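DNA mismatch repair protein MUTS (Thermus aquaticus, PDB 1EWQ) binds mismatched DNA, probably as the recognition step of mismatch repair, and has a weak ATPase activity. Local coordinates at residues C[258-263]-C[620-625]; C[290-295]-C[599-604]; C[647-652]-C[659-664]. All blocks are in the same frame, centred on the assembly; numbering follows the deposited sequence.

Contact 1. Residues C[258-263]-C[620-625]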
ATOM      1  N   ARG C 258     -19.291   7.144  -8.454  1.00 23.85           N
ATOM      2  CA  ARG C 258     -18.583   7.159  -7.171  1.00 24.75           C
ATOM      3  C   ARG C 258     -19.544   7.221  -5.985  1.00 24.99           C
ATOM      4  O   ARG C 258     -19.381   6.472  -5.016  1.00 24.94           O
ATOM      5  CB  ARG C 258     -17.624   8.358  -7.078  1.00 25.22           C
ATOM      6  CG  ARG C 258     -16.317   8.228  -7.863  1.00 26.71           C
ATOM      7  CD  ARG C 258     -15.443   9.478  -7.696  1.00 27.63           C
ATOM      8  NE  ARG C 258     -14.116   9.328  -8.291  1.00 28.84           N
ATOM      9  CZ  ARG C 258     -13.179   8.493  -7.838  1.00 29.33           C
ATOM     10  NH1 ARG C 258     -13.421   7.728  -6.782  1.00 29.79           N
ATOM     11  NH2 ARG C 258     -11.995   8.424  -8.434  1.00 29.65           N
ATOM     12  N   ALA C 259     -20.528   8.116  -6.051  1.00 24.80           N
ATOM     13  CA  ALA C 259     -21.481   8.258  -4.957  1.00 25.28           C
ATOM     14  C   ALA C 259     -22.344   7.017  -4.781  1.00 25.33           C
ATOM     15  O   ALA C 259     -22.769   6.711  -3.673  1.00 25.92           O
ATOM     16  CB  ALA C 259     -22.372   9.496  -5.167  1.00 25.40           C
ATOM     17  N   LEU C 260     -22.601   6.305  -5.872  1.00 25.83           N
ATOM     18  CA  LEU C 260     -23.413   5.090  -5.835  1.00 25.76           C
ATOM     19  C   LEU C 260     -22.563   3.833  -5.651  1.00 26.18           C
ATOM     20  O   LEU C 260     -23.094   2.724  -5.560  1.00 26.71           O
ATOM     21  CB  LEU C 260     -24.221   4.966  -7.128  1.00 25.65           C
ATOM     22  CG  LEU C 260     -25.683   5.421  -7.185  1.00 26.07           C
ATOM     23  CD1 LEU C 260     -26.003   6.457  -6.100  1.00 25.52           C
ATOM     24  CD2 LEU C 260     -25.963   5.941  -8.583  1.00 25.15           C
ATOM     25  N   GLU C 261     -21.247   4.005  -5.608  1.00 26.29           N
ATOM     26  CA  GLU C 261     -20.332   2.882  -5.443  1.00 26.47           C
ATOM     27  C   GLU C 261     -20.686   1.731  -6.386  1.00 26.65           C
ATOM     28  O   GLU C 261     -20.835   0.591  -5.958  1.00 26.20           O
ATOM     29  CB  GLU C 261     -20.361   2.388  -3.991  1.00 26.39           C
ATOM     30  CG  GLU C 261     -20.126   3.482  -2.969  1.00 26.81           C
ATOM     31  CD  GLU C 261     -20.097   2.967  -1.550  1.00 26.90           C
ATOM     32  OE1 GLU C 261     -19.015   2.552  -1.081  1.00 27.58           O
ATOM     33  OE2 GLU C 261     -21.165   2.973  -0.911  1.00 27.14           O
ATOM     34  N   VAL C 262     -20.829   2.039  -7.669  1.00 27.07           N
ATOM     35  CA  VAL C 262     -21.163   1.021  -8.656  1.00 27.77           C
ATOM     36  C   VAL C 262     -19.998   0.059  -8.884  1.00 28.66           C
ATOM     37  O   VAL C 262     -20.169  -1.163  -8.836  1.00 28.11           O
ATOM     38  CB  VAL C 262     -21.545   1.653 -10.013  1.00 27.51           C
ATOM     39  CG1 VAL C 262     -21.845   0.557 -11.024  1.00 27.60           C
ATOM     40  CG2 VAL C 262     -22.755   2.561  -9.847  1.00 27.51           C
ATOM     41  N   PHE C 263     -18.817   0.620  -9.120  1.00 29.55           N
ATOM     42  CA  PHE C 263     -17.625  -0.179  -9.373  1.00 31.08           C
ATOM     43  C   PHE C 263     -16.567  -0.078  -8.278  1.00 32.43           C
ATOM     44  O   PHE C 263     -15.792  -1.011  -8.076  1.00 32.57           O
ATOM     45  CB  PHE C 263     -17.002   0.224 -10.715  1.00 30.05           C
ATOM     46  CG  PHE C 263     -17.893  -0.025 -11.888  1.00 29.62           C
ATOM     47  CD1 PHE C 263     -18.306   1.023 -12.695  1.00 28.96           C
ATOM     48  CD2 PHE C 263     -18.323  -1.310 -12.188  1.00 29.44           C
ATOM     49  CE1 PHE C 263     -19.128   0.798 -13.779  1.00 29.09           C
ATOM     50  CE2 PHE C 263     -19.153  -1.546 -13.280  1.00 29.42           C
ATOM     51  CZ  PHE C 263     -19.557  -0.494 -14.076  1.00 29.11           C
ATOM     52  N   ASP C 620     -32.831   9.068 -18.510  1.00 23.02           N
ATOM     53  CA  ASP C 620     -31.768   9.309 -19.481  1.00 23.25           C
ATOM     54  C   ASP C 620     -30.428   9.477 -18.766  1.00 23.11           C
ATOM     55  O   ASP C 620     -29.369   9.478 -19.392  1.00 22.95           O
ATOM     56  CB  ASP C 620     -32.097  10.535 -20.347  1.00 23.16           C
ATOM     57  CG  ASP C 620     -32.057  11.837 -19.579  1.00 23.63           C
ATOM     58  OD1 ASP C 620     -32.006  11.819 -18.331  1.00 23.91           O
ATOM     59  OD2 ASP C 620     -32.088  12.897 -20.238  1.00 24.35           O
ATOM     60  N   GLY C 621     -30.488   9.576 -17.441  1.00 23.22           N
ATOM     61  CA  GLY C 621     -29.281   9.731 -16.645  1.00 23.41           C
ATOM     62  C   GLY C 621     -29.568   9.897 -15.165  1.00 23.65           C
ATOM     63  O   GLY C 621     -30.664  10.306 -14.773  1.00 23.79           O
ATOM     64  N   ILE C 622     -28.598   9.547 -14.333  1.00 23.75           N
ATOM     65  CA  ILE C 622     -28.751   9.699 -12.891  1.00 24.02           C
ATOM     66  C   ILE C 622     -27.687  10.689 -12.444  1.00 24.55           C
ATOM     67  O   ILE C 622     -26.496  10.468 -12.670  1.00 24.08           O
ATOM     68  CB  ILE C 622     -28.543   8.375 -12.160  1.00 23.87           C
ATOM     69  CG1 ILE C 622     -29.628   7.378 -12.576  1.00 23.90           C
ATOM     70  CG2 ILE C 622     -28.557   8.612 -10.660  1.00 24.05           C
ATOM     71  CD1 ILE C 622     -29.370   5.958 -12.102  1.00 23.98           C
ATOM     72  N   TYR C 623     -28.124  11.784 -11.825  1.00 25.18           N
ATOM     73  CA  TYR C 623     -27.207  12.826 -11.368  1.00 25.99           C
ATOM     74  C   TYR C 623     -27.277  13.032  -9.864  1.00 26.40           C
ATOM     75  O   TYR C 623     -28.317  13.401  -9.326  1.00 26.31           O
ATOM     76  CB  TYR C 623     -27.513  14.146 -12.083  1.00 26.34           C
ATOM     77  CG  TYR C 623     -27.530  14.015 -13.588  1.00 27.55           C
ATOM     78  CD1 TYR C 623     -28.735  13.971 -14.298  1.00 27.70           C
ATOM     79  CD2 TYR C 623     -26.338  13.897 -14.305  1.00 27.98           C
ATOM     80  CE1 TYR C 623     -28.755  13.813 -15.695  1.00 28.19           C
ATOM     81  CE2 TYR C 623     -26.345  13.733 -15.696  1.00 29.05           C
ATOM     82  CZ  TYR C 623     -27.554  13.692 -16.384  1.00 29.02           C
ATOM     83  OH  TYR C 623     -27.540  13.517 -17.755  1.00 29.31           O
ATOM     84  N   THR C 624     -26.151  12.806  -9.194  1.00 26.72           N
ATOM     85  CA  THR C 624     -26.081  12.942  -7.752  1.00 26.94           C
ATOM     86  C   THR C 624     -25.218  14.105  -7.272  1.00 27.41           C
ATOM     87  O   THR C 624     -24.301  14.562  -7.962  1.00 27.27           O
ATOM     88  CB  THR C 624     -25.516  11.651  -7.106  1.00 27.07           C
ATOM     89  OG1 THR C 624     -24.157  11.460  -7.521  1.00 27.03           O
ATOM     90  CG2 THR C 624     -26.339  10.436  -7.521  1.00 27.23           C
ATOM     91  N   ARG C 625     -25.541  14.559  -6.066  1.00 27.71           N
ATOM     92  CA  ARG C 625     -24.831  15.618  -5.362  1.00 28.29           C
ATOM     93  C   ARG C 625     -25.000  15.141  -3.910  1.00 29.10           C
ATOM     94  O   ARG C 625     -25.800  15.685  -3.150  1.00 28.41           O
ATOM     95  CB  ARG C 625     -25.514  16.976  -5.586  1.00 27.84           C
ATOM     96  CG  ARG C 625     -24.651  18.214  -5.274  1.00 27.43           C
ATOM     97  CD  ARG C 625     -24.087  18.221  -3.855  1.00 27.75           C
ATOM     98  NE  ARG C 625     -22.925  17.341  -3.714  1.00 27.61           N
ATOM     99  CZ  ARG C 625     -22.502  16.835  -2.554  1.00 27.76           C
ATOM    100  NH1 ARG C 625     -23.141  17.109  -1.424  1.00 27.04           N
ATOM    101  NH2 ARG C 625     -21.426  16.059  -2.523  1.00 28.18           N
TER

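Contact 2. Residues C[290-295]-C[599-604]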
ATOM      1  N   SER C 290     -20.023  -4.209 -18.825  1.00 22.93           N
ATOM      2  CA  SER C 290     -20.296  -3.367 -19.981  1.00 23.98           C
ATOM      3  C   SER C 290     -21.728  -2.834 -19.938  1.00 24.38           C
ATOM      4  O   SER C 290     -21.987  -1.679 -20.301  1.00 24.49           O
ATOM      5  CB  SER C 290     -20.079  -4.165 -21.259  1.00 24.26           C
ATOM      6  OG  SER C 290     -20.189  -3.327 -22.389  1.00 26.60           O
ATOM      7  N   TRP C 291     -22.651  -3.687 -19.486  1.00 24.53           N
ATOM      8  CA  TRP C 291     -24.062  -3.327 -19.380  1.00 24.70           C
ATOM      9  C   TRP C 291     -24.242  -2.296 -18.272  1.00 24.78           C
ATOM     10  O   TRP C 291     -24.996  -1.344 -18.425  1.00 24.82           O
ATOM     11  CB  TRP C 291     -24.922  -4.568 -19.095  1.00 24.26           C
ATOM     12  CG  TRP C 291     -25.089  -5.490 -20.292  1.00 24.71           C
ATOM     13  CD1 TRP C 291     -24.482  -5.374 -21.513  1.00 24.55           C
ATOM     14  CD2 TRP C 291     -25.919  -6.656 -20.366  1.00 24.44           C
ATOM     15  NE1 TRP C 291     -24.885  -6.395 -22.343  1.00 24.65           N
ATOM     16  CE2 TRP C 291     -25.765  -7.197 -21.664  1.00 24.76           C
ATOM     17  CE3 TRP C 291     -26.781  -7.296 -19.460  1.00 24.70           C
ATOM     18  CZ2 TRP C 291     -26.440  -8.350 -22.080  1.00 24.50           C
ATOM     19  CZ3 TRP C 291     -27.457  -8.445 -19.875  1.00 24.40           C
ATOM     20  CH2 TRP C 291     -27.280  -8.958 -21.175  1.00 24.66           C
ATOM     21  N   LEU C 292     -23.555  -2.492 -17.154  1.00 24.84           N
ATOM     22  CA  LEU C 292     -23.640  -1.535 -16.056  1.00 25.13           C
ATOM     23  C   LEU C 292     -23.004  -0.197 -16.460  1.00 24.92           C
ATOM     24  O   LEU C 292     -23.479   0.862 -16.064  1.00 24.65           O
ATOM     25  CB  LEU C 292     -22.944  -2.088 -14.807  1.00 25.18           C
ATOM     26  CG  LEU C 292     -23.733  -3.083 -13.949  1.00 25.86           C
ATOM     27  CD1 LEU C 292     -22.804  -3.708 -12.912  1.00 26.15           C
ATOM     28  CD2 LEU C 292     -24.894  -2.377 -13.258  1.00 25.55           C
ATOM     29  N   ARG C 293     -21.932  -0.248 -17.248  1.00 24.92           N
ATOM     30  CA  ARG C 293     -21.252   0.977 -17.687  1.00 25.20           C
ATOM     31  C   ARG C 293     -22.213   1.861 -18.501  1.00 24.62           C
ATOM     32  O   ARG C 293     -22.216   3.083 -18.366  1.00 24.59           O
ATOM     33  CB  ARG C 293     -20.024   0.636 -18.559  1.00 26.34           C
ATOM     34  CG  ARG C 293     -18.841   1.573 -18.377  1.00 28.24           C
ATOM     35  CD  ARG C 293     -17.889   1.584 -19.577  1.00 29.51           C
ATOM     36  NE  ARG C 293     -17.478   0.256 -20.030  1.00 30.61           N
ATOM     37  CZ  ARG C 293     -16.893  -0.650 -19.262  1.00 31.05           C
ATOM     38  NH1 ARG C 293     -16.656  -0.373 -17.987  1.00 32.14           N
ATOM     39  NH2 ARG C 293     -16.523  -1.817 -19.773  1.00 31.10           N
ATOM     40  N   HIS C 294     -23.020   1.229 -19.349  1.00 24.29           N
ATOM     41  CA  HIS C 294     -23.974   1.945 -20.199  1.00 23.12           C
ATOM     42  C   HIS C 294     -25.372   1.333 -20.163  1.00 23.16           C
ATOM     43  O   HIS C 294     -25.717   0.521 -21.023  1.00 22.33           O
ATOM     44  CB  HIS C 294     -23.482   1.946 -21.650  1.00 22.74           C
ATOM     45  CG  HIS C 294     -22.196   2.683 -21.852  1.00 22.49           C
ATOM     46  ND1 HIS C 294     -22.145   4.036 -22.109  1.00 23.02           N
ATOM     47  CD2 HIS C 294     -20.915   2.263 -21.801  1.00 22.20           C
ATOM     48  CE1 HIS C 294     -20.885   4.418 -22.207  1.00 22.80           C
ATOM     49  NE2 HIS C 294     -20.119   3.358 -22.022  1.00 23.01           N
ATOM     50  N   PRO C 295     -26.187   1.699 -19.158  1.00 23.40           N
ATOM     51  CA  PRO C 295     -27.551   1.159 -19.071  1.00 23.44           C
ATOM     52  C   PRO C 295     -28.315   1.616 -20.313  1.00 24.10           C
ATOM     53  O   PRO C 295     -28.058   2.701 -20.836  1.00 24.28           O
ATOM     54  CB  PRO C 295     -28.111   1.796 -17.791  1.00 23.30           C
ATOM     55  CG  PRO C 295     -26.858   2.067 -16.961  1.00 23.62           C
ATOM     56  CD  PRO C 295     -25.864   2.546 -17.993  1.00 23.24           C
ATOM     57  N   ILE C 599     -31.992   0.931  -7.826  1.00 20.04           N
ATOM     58  CA  ILE C 599     -33.099   0.149  -8.372  1.00 20.28           C
ATOM     59  C   ILE C 599     -33.288   0.510  -9.849  1.00 20.84           C
ATOM     60  O   ILE C 599     -33.460  -0.373 -10.697  1.00 20.44           O
ATOM     61  CB  ILE C 599     -34.405   0.425  -7.587  1.00 20.37           C
ATOM     62  CG1 ILE C 599     -34.299  -0.210  -6.194  1.00 20.23           C
ATOM     63  CG2 ILE C 599     -35.612  -0.105  -8.355  1.00 19.76           C
ATOM     64  CD1 ILE C 599     -35.408   0.224  -5.251  1.00 20.60           C
ATOM     65  N   ALA C 600     -33.244   1.812 -10.142  1.00 21.08           N
ATOM     66  CA  ALA C 600     -33.394   2.317 -11.512  1.00 21.72           C
ATOM     67  C   ALA C 600     -32.221   1.834 -12.367  1.00 22.09           C
ATOM     68  O   ALA C 600     -32.397   1.442 -13.523  1.00 22.55           O
ATOM     69  CB  ALA C 600     -33.434   3.843 -11.507  1.00 21.81           C
ATOM     70  N   LEU C 601     -31.028   1.858 -11.790  1.00 22.57           N
ATOM     71  CA  LEU C 601     -29.832   1.414 -12.502  1.00 23.02           C
ATOM     72  C   LEU C 601     -29.948  -0.058 -12.874  1.00 23.20           C
ATOM     73  O   LEU C 601     -29.659  -0.449 -14.007  1.00 22.89           O
ATOM     74  CB  LEU C 601     -28.594   1.624 -11.636  1.00 23.03           C
ATOM     75  CG  LEU C 601     -27.240   1.132 -12.165  1.00 23.66           C
ATOM     76  CD1 LEU C 601     -27.071   1.462 -13.643  1.00 23.26           C
ATOM     77  CD2 LEU C 601     -26.136   1.788 -11.337  1.00 23.54           C
ATOM     78  N   LEU C 602     -30.375  -0.871 -11.909  1.00 23.36           N
ATOM     79  CA  LEU C 602     -30.523  -2.306 -12.131  1.00 23.20           C
ATOM     80  C   LEU C 602     -31.582  -2.609 -13.191  1.00 23.17           C
ATOM     81  O   LEU C 602     -31.384  -3.463 -14.050  1.00 23.56           O
ATOM     82  CB  LEU C 602     -30.869  -3.013 -10.813  1.00 23.07           C
ATOM     83  CG  LEU C 602     -29.760  -3.064  -9.753  1.00 23.39           C
ATOM     84  CD1 LEU C 602     -30.308  -3.656  -8.451  1.00 23.11           C
ATOM     85  CD2 LEU C 602     -28.602  -3.894 -10.270  1.00 22.75           C
ATOM     86  N   ALA C 603     -32.710  -1.910 -13.135  1.00 22.62           N
ATOM     87  CA  ALA C 603     -33.761  -2.134 -14.124  1.00 22.13           C
ATOM     88  C   ALA C 603     -33.294  -1.788 -15.539  1.00 21.90           C
ATOM     89  O   ALA C 603     -33.637  -2.478 -16.504  1.00 21.90           O
ATOM     90  CB  ALA C 603     -34.988  -1.309 -13.780  1.00 21.41           C
ATOM     91  N   GLN C 604     -32.514  -0.720 -15.676  1.00 21.32           N
ATOM     92  CA  GLN C 604     -32.069  -0.327 -17.006  1.00 20.98           C
ATOM     93  C   GLN C 604     -30.864  -1.099 -17.515  1.00 20.93           C
ATOM     94  O   GLN C 604     -30.279  -0.796 -18.568  1.00 20.76           O
ATOM     95  CB  GLN C 604     -31.879   1.194 -17.056  1.00 20.95           C
ATOM     96  CG  GLN C 604     -33.268   1.871 -17.109  1.00 21.35           C
ATOM     97  CD  GLN C 604     -33.233   3.377 -17.161  1.00 21.26           C
ATOM     98  OE1 GLN C 604     -33.477   4.039 -16.153  1.00 21.59           O
ATOM     99  NE2 GLN C 604     -32.930   3.936 -18.335  1.00 20.69           N
TER

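Contact 3. Residues C[647-652]-C[659-664]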
ATOM      1  N   ALA C 647     -24.299  23.044 -10.570  1.00 32.34           N
ATOM      2  CA  ALA C 647     -24.295  23.663 -11.890  1.00 32.04           C
ATOM      3  C   ALA C 647     -24.239  22.592 -12.972  1.00 31.81           C
ATOM      4  O   ALA C 647     -25.047  22.606 -13.891  1.00 32.08           O
ATOM      5  CB  ALA C 647     -23.112  24.608 -12.033  1.00 31.68           C
ATOM      6  N   LEU C 648     -23.289  21.667 -12.877  1.00 31.47           N
ATOM      7  CA  LEU C 648     -23.200  20.614 -13.876  1.00 31.65           C
ATOM      8  C   LEU C 648     -24.536  19.893 -13.973  1.00 31.52           C
ATOM      9  O   LEU C 648     -25.021  19.603 -15.073  1.00 31.16           O
ATOM     10  CB  LEU C 648     -22.102  19.602 -13.530  1.00 32.34           C
ATOM     11  CG  LEU C 648     -20.653  19.968 -13.883  1.00 33.43           C
ATOM     12  CD1 LEU C 648     -19.751  18.796 -13.555  1.00 33.51           C
ATOM     13  CD2 LEU C 648     -20.536  20.314 -15.377  1.00 33.42           C
ATOM     14  N   ILE C 649     -25.139  19.617 -12.819  1.00 31.03           N
ATOM     15  CA  ILE C 649     -26.419  18.927 -12.797  1.00 30.93           C
ATOM     16  C   ILE C 649     -27.515  19.717 -13.513  1.00 30.93           C
ATOM     17  O   ILE C 649     -28.265  19.154 -14.303  1.00 30.78           O
ATOM     18  CB  ILE C 649     -26.857  18.620 -11.355  1.00 30.81           C
ATOM     19  CG1 ILE C 649     -25.875  17.629 -10.728  1.00 30.82           C
ATOM     20  CG2 ILE C 649     -28.265  18.047 -11.347  1.00 30.63           C
ATOM     21  CD1 ILE C 649     -26.128  17.325  -9.259  1.00 30.61           C
ATOM     22  N   LEU C 650     -27.596  21.020 -13.249  1.00 31.27           N
ATOM     23  CA  LEU C 650     -28.616  21.865 -13.868  1.00 31.78           C
ATOM     24  C   LEU C 650     -28.455  21.986 -15.372  1.00 32.34           C
ATOM     25  O   LEU C 650     -29.433  22.166 -16.092  1.00 32.72           O
ATOM     26  CB  LEU C 650     -28.602  23.268 -13.248  1.00 31.37           C
ATOM     27  CG  LEU C 650     -29.070  23.329 -11.792  1.00 31.41           C
ATOM     28  CD1 LEU C 650     -28.825  24.703 -11.225  1.00 31.47           C
ATOM     29  CD2 LEU C 650     -30.537  22.972 -11.719  1.00 31.45           C
ATOM     30  N   LYS C 651     -27.220  21.880 -15.843  1.00 32.95           N
ATOM     31  CA  LYS C 651     -26.935  21.997 -17.263  1.00 33.42           C
ATOM     32  C   LYS C 651     -27.121  20.695 -18.043  1.00 33.30           C
ATOM     33  O   LYS C 651     -27.359  20.720 -19.247  1.00 33.39           O
ATOM     34  CB  LYS C 651     -25.515  22.536 -17.445  1.00 34.37           C
ATOM     35  CG  LYS C 651     -25.358  23.955 -16.909  1.00 35.68           C
ATOM     36  CD  LYS C 651     -23.915  24.442 -16.939  1.00 36.64           C
ATOM     37  CE  LYS C 651     -23.786  25.771 -16.184  1.00 37.04           C
ATOM     38  NZ  LYS C 651     -22.358  26.158 -15.951  1.00 37.23           N
ATOM     39  N   GLU C 652     -27.024  19.557 -17.368  1.00 33.00           N
ATOM     40  CA  GLU C 652     -27.191  18.280 -18.050  1.00 32.53           C
ATOM     41  C   GLU C 652     -28.545  17.629 -17.783  1.00 31.58           C
ATOM     42  O   GLU C 652     -29.029  16.868 -18.612  1.00 31.48           O
ATOM     43  CB  GLU C 652     -26.047  17.324 -17.674  1.00 33.64           C
ATOM     44  CG  GLU C 652     -25.999  16.864 -16.210  1.00 35.81           C
ATOM     45  CD  GLU C 652     -24.636  16.266 -15.808  1.00 37.07           C
ATOM     46  OE1 GLU C 652     -23.808  15.969 -16.704  1.00 37.39           O
ATOM     47  OE2 GLU C 652     -24.397  16.087 -14.591  1.00 37.70           O
ATOM     48  N   VAL C 659     -32.531  13.071 -10.416  1.00 22.01           N
ATOM     49  CA  VAL C 659     -31.584  13.927  -9.716  1.00 21.83           C
ATOM     50  C   VAL C 659     -31.665  13.654  -8.214  1.00 22.53           C
ATOM     51  O   VAL C 659     -32.761  13.621  -7.647  1.00 22.45           O
ATOM     52  CB  VAL C 659     -31.908  15.419  -9.982  1.00 21.69           C
ATOM     53  CG1 VAL C 659     -30.957  16.300  -9.210  1.00 20.84           C
ATOM     54  CG2 VAL C 659     -31.836  15.717 -11.505  1.00 21.27           C
ATOM     55  N   LEU C 660     -30.513  13.463  -7.572  1.00 22.77           N
ATOM     56  CA  LEU C 660     -30.461  13.184  -6.137  1.00 23.78           C
ATOM     57  C   LEU C 660     -29.659  14.255  -5.411  1.00 24.11           C
ATOM     58  O   LEU C 660     -28.441  14.305  -5.538  1.00 24.16           O
ATOM     59  CB  LEU C 660     -29.822  11.812  -5.879  1.00 24.02           C
ATOM     60  CG  LEU C 660     -30.437  10.557  -6.524  1.00 24.71           C
ATOM     61  CD1 LEU C 660     -29.681   9.311  -6.019  1.00 25.32           C
ATOM     62  CD2 LEU C 660     -31.901  10.443  -6.175  1.00 25.09           C
ATOM     63  N   LEU C 661     -30.340  15.119  -4.659  1.00 24.89           N
ATOM     64  CA  LEU C 661     -29.654  16.182  -3.933  1.00 25.78           C
ATOM     65  C   LEU C 661     -29.672  15.913  -2.440  1.00 26.31           C
ATOM     66  O   LEU C 661     -30.704  15.590  -1.855  1.00 25.86           O
ATOM     67  CB  LEU C 661     -30.281  17.544  -4.232  1.00 25.85           C
ATOM     68  CG  LEU C 661     -30.396  17.953  -5.707  1.00 26.41           C
ATOM     69  CD1 LEU C 661     -30.914  19.390  -5.781  1.00 26.05           C
ATOM     70  CD2 LEU C 661     -29.047  17.821  -6.411  1.00 25.85           C
ATOM     71  N   ASP C 662     -28.501  16.065  -1.835  1.00 27.67           N
ATOM     72  CA  ASP C 662     -28.294  15.810  -0.416  1.00 28.50           C
ATOM     73  C   ASP C 662     -27.839  17.087   0.286  1.00 28.77           C
ATOM     74  O   ASP C 662     -26.660  17.437   0.255  1.00 28.65           O
ATOM     75  CB  ASP C 662     -27.238  14.701  -0.289  1.00 29.91           C
ATOM     76  CG  ASP C 662     -26.905  14.341   1.149  1.00 31.54           C
ATOM     77  OD1 ASP C 662     -25.696  14.378   1.502  1.00 32.58           O
ATOM     78  OD2 ASP C 662     -27.832  14.003   1.912  1.00 32.05           O
ATOM     79  N   GLU C 663     -28.794  17.788   0.894  1.00 28.80           N
ATOM     80  CA  GLU C 663     -28.528  19.014   1.645  1.00 29.45           C
ATOM     81  C   GLU C 663     -27.856  20.153   0.860  1.00 29.61           C
ATOM     82  O   GLU C 663     -26.950  20.833   1.359  1.00 29.72           O
ATOM     83  CB  GLU C 663     -27.718  18.675   2.906  1.00 29.55           C
ATOM     84  CG  GLU C 663     -28.276  17.468   3.684  1.00 30.79           C
ATOM     85  CD  GLU C 663     -27.595  17.233   5.029  1.00 30.98           C
ATOM     86  OE1 GLU C 663     -26.356  17.343   5.104  1.00 31.39           O
ATOM     87  OE2 GLU C 663     -28.297  16.922   6.012  1.00 31.73           O
ATOM     88  N   VAL C 664     -28.304  20.366  -0.371  1.00 29.70           N
ATOM     89  CA  VAL C 664     -27.772  21.448  -1.190  1.00 29.98           C
ATOM     90  C   VAL C 664     -28.178  22.768  -0.522  1.00 30.16           C
ATOM     91  O   VAL C 664     -29.355  22.972  -0.198  1.00 30.13           O
ATOM     92  CB  VAL C 664     -28.329  21.356  -2.640  1.00 30.03           C
ATOM     93  CG1 VAL C 664     -28.149  22.674  -3.384  1.00 29.73           C
ATOM     94  CG2 VAL C 664     -27.601  20.250  -3.383  1.00 30.04           C
TER

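Contact 1. Residues C[258-263]-C[620-625]
Ala259, the last residue of helix 254-259, and Leu260 just beyond it, pack against Thr624 and Ile622 of strand 621-625. The methyl CB of Ala259 lies 3.5 Å from Thr624 OG1, and a residue this small suits a place where the helix end and the strand come close. Leu260 spreads its two branches along the strand: CD1 approaches Thr624 CG2 at 4.2 Å, while CD2 reaches Ile622 CG2 at 4.3 Å. Ile622 and Thr624, two residues apart, put their side chains on the same side of the strand, and both are beta-branched, as suits an extended backbone. In Thr624 the first torsion sets OG1 between the backbone N and the carbonyl carbon (chi1 65°), which turns the hydroxyl to Ala259 and the methyl CG2 to Leu260. One side chain thus offers a polar and an apolar tip to successive residues.

What brings Leu260 here is the helix end. Glu261 has a positive phi of 47° and completes a Schellman motif, including a weak bond from Glu261 N to Arg258 O, so the chain turns off just after Leu260. Further out, Thr256 OG1 of the same helix is hydrogen-bonded to Ile622 O and more weakly to Thr624 N, tying the helix to the backbone of the strand. Leu260 and Ile622 also rest on Ala597, so helix 589-603 contributes to this apolar packing.

Strand 621-625 is the outermost strand, within this chain, of the largely parallel sheet of the P-loop ATPase domain. The arrangement is the C-terminal end of a short helix from the MutS domain III region set against the border strand of that nucleotide-binding fold, joining the ATPase sheet to the domain III region.

Contact 2. Residues C[290-295]-C[599-604]
The puckered pyrrolidine ring of Pro295 meets helix 589-603 through two of its corners. At one, CG comes within 3.4 Å of Leu601 CD1, closer than usual for two carbons and a sign of tight packing; the two side chains cross obliquely. At the other, CB lies 3.9 Å from Gln604 CB and 3.5 Å from the carbonyl Gln604 O. The same oxygen stands 3.4 Å from Pro295 CA, so the last carbonyl of the segment is set against proline carbons. The one flat group among the touching residues, the carboxamide of Gln604, is engaged elsewhere: its NE2 is hydrogen-bonded to Phe619 O and to Leu296 O. With no bend beyond CG (chi2 180°), the extended chain carries the amide away from the proline ring to these carbonyls, a task for which the long, neutral glutamine is well suited in a buried place.

Leu601 gets to the ring because its CG stands opposite the backbone N across the first bond (chi1 176°), and one branch, CD1, then does the touching. Leu292, on the last turn of the other helix, adds a looser contact, CD2 to Leu601 CG at 4.4 Å. Around these side chains, Phe273 covers Leu292 and Leu272 covers Leu601, both from helix 272-276, while Leu252 packs on Pro295.

Both helices finish here: His294 leaves helical geometry after helix 282-293, and Gln604 does so after helix 589-603. A proline suits the turn beyond the first, being rigid and needing no partner for a backbone N-H. Helix 589-603 begins with Lys589 of the predicted ATP-binding loop, so the contact joins the C-terminal end of the helix that follows the P-loop, as found in P-loop NTPase folds, to the MutS domain III region.

Contact 3. Residues C[647-652]-C[659-664]
Ile649 projects from helix 638-652 over strand 657-662 and overlaps two of its side chains with two different branches. The short branch, CG2, meets Val659 CG1 at 3.9 Å. The long one runs on through CG1, and its terminal CD1 comes to 4.1 Å from Leu661 CD2. The torsions divide the work: chi1 of -65°, measured to CG1, leaves CG2 opposite the backbone N, while the extended second torsion of 175° carries CD1 on to Leu661. The side chains of Ile649 and Leu661 run antiparallel, each passing beside the other. Branched aliphatic residues suit a helix-sheet interface such as this, where all three touching side chains are buried. Val659 and Leu661 alternate with Leu660, whose CB points away from the helix and whose side chain packs on Thr624.

The strand runs into Asp662 and Glu663, a sequence consistent with the Walker B motif of P-loop ATPases. Lys651 lies on another side of the helix and hydrogen-bonds through NZ to Gly746 O of the second subunit, and Leu650 packs on Leu747 of that subunit. On the same face of the sheet, helix 670-687 supplies Leu684 to both Val659 and Leu661. Strands 621-625 and 690-694 flank strand 657-662, and helix 638-652 forms the crossover of a beta-alpha-beta unit joining the parallel strands 621-625 and 657-662.

How the contacts relate
Strand 621-625 joins contacts 1 and 3: its Ile622 and Thr624 serve contact 1, while Tyr623 O to Leu660 N (2.8 Å) and Arg625 N to Leu660 O (3.0 Å) probably hydrogen-bond it to the strand of contact 3. Contacts 1 and 2 touch directly, Val262 CG2 packing on Leu601 CD2 at 3.8 Å, and both join the domain III region to the ATPase domain. Contact 3 lies within that domain, its centre about 20 Å from that of contact 2. The side chain of Ser590, in the predicted ATP site, is about 9 Å from that of Leu260 and about 10 Å from that of Leu661.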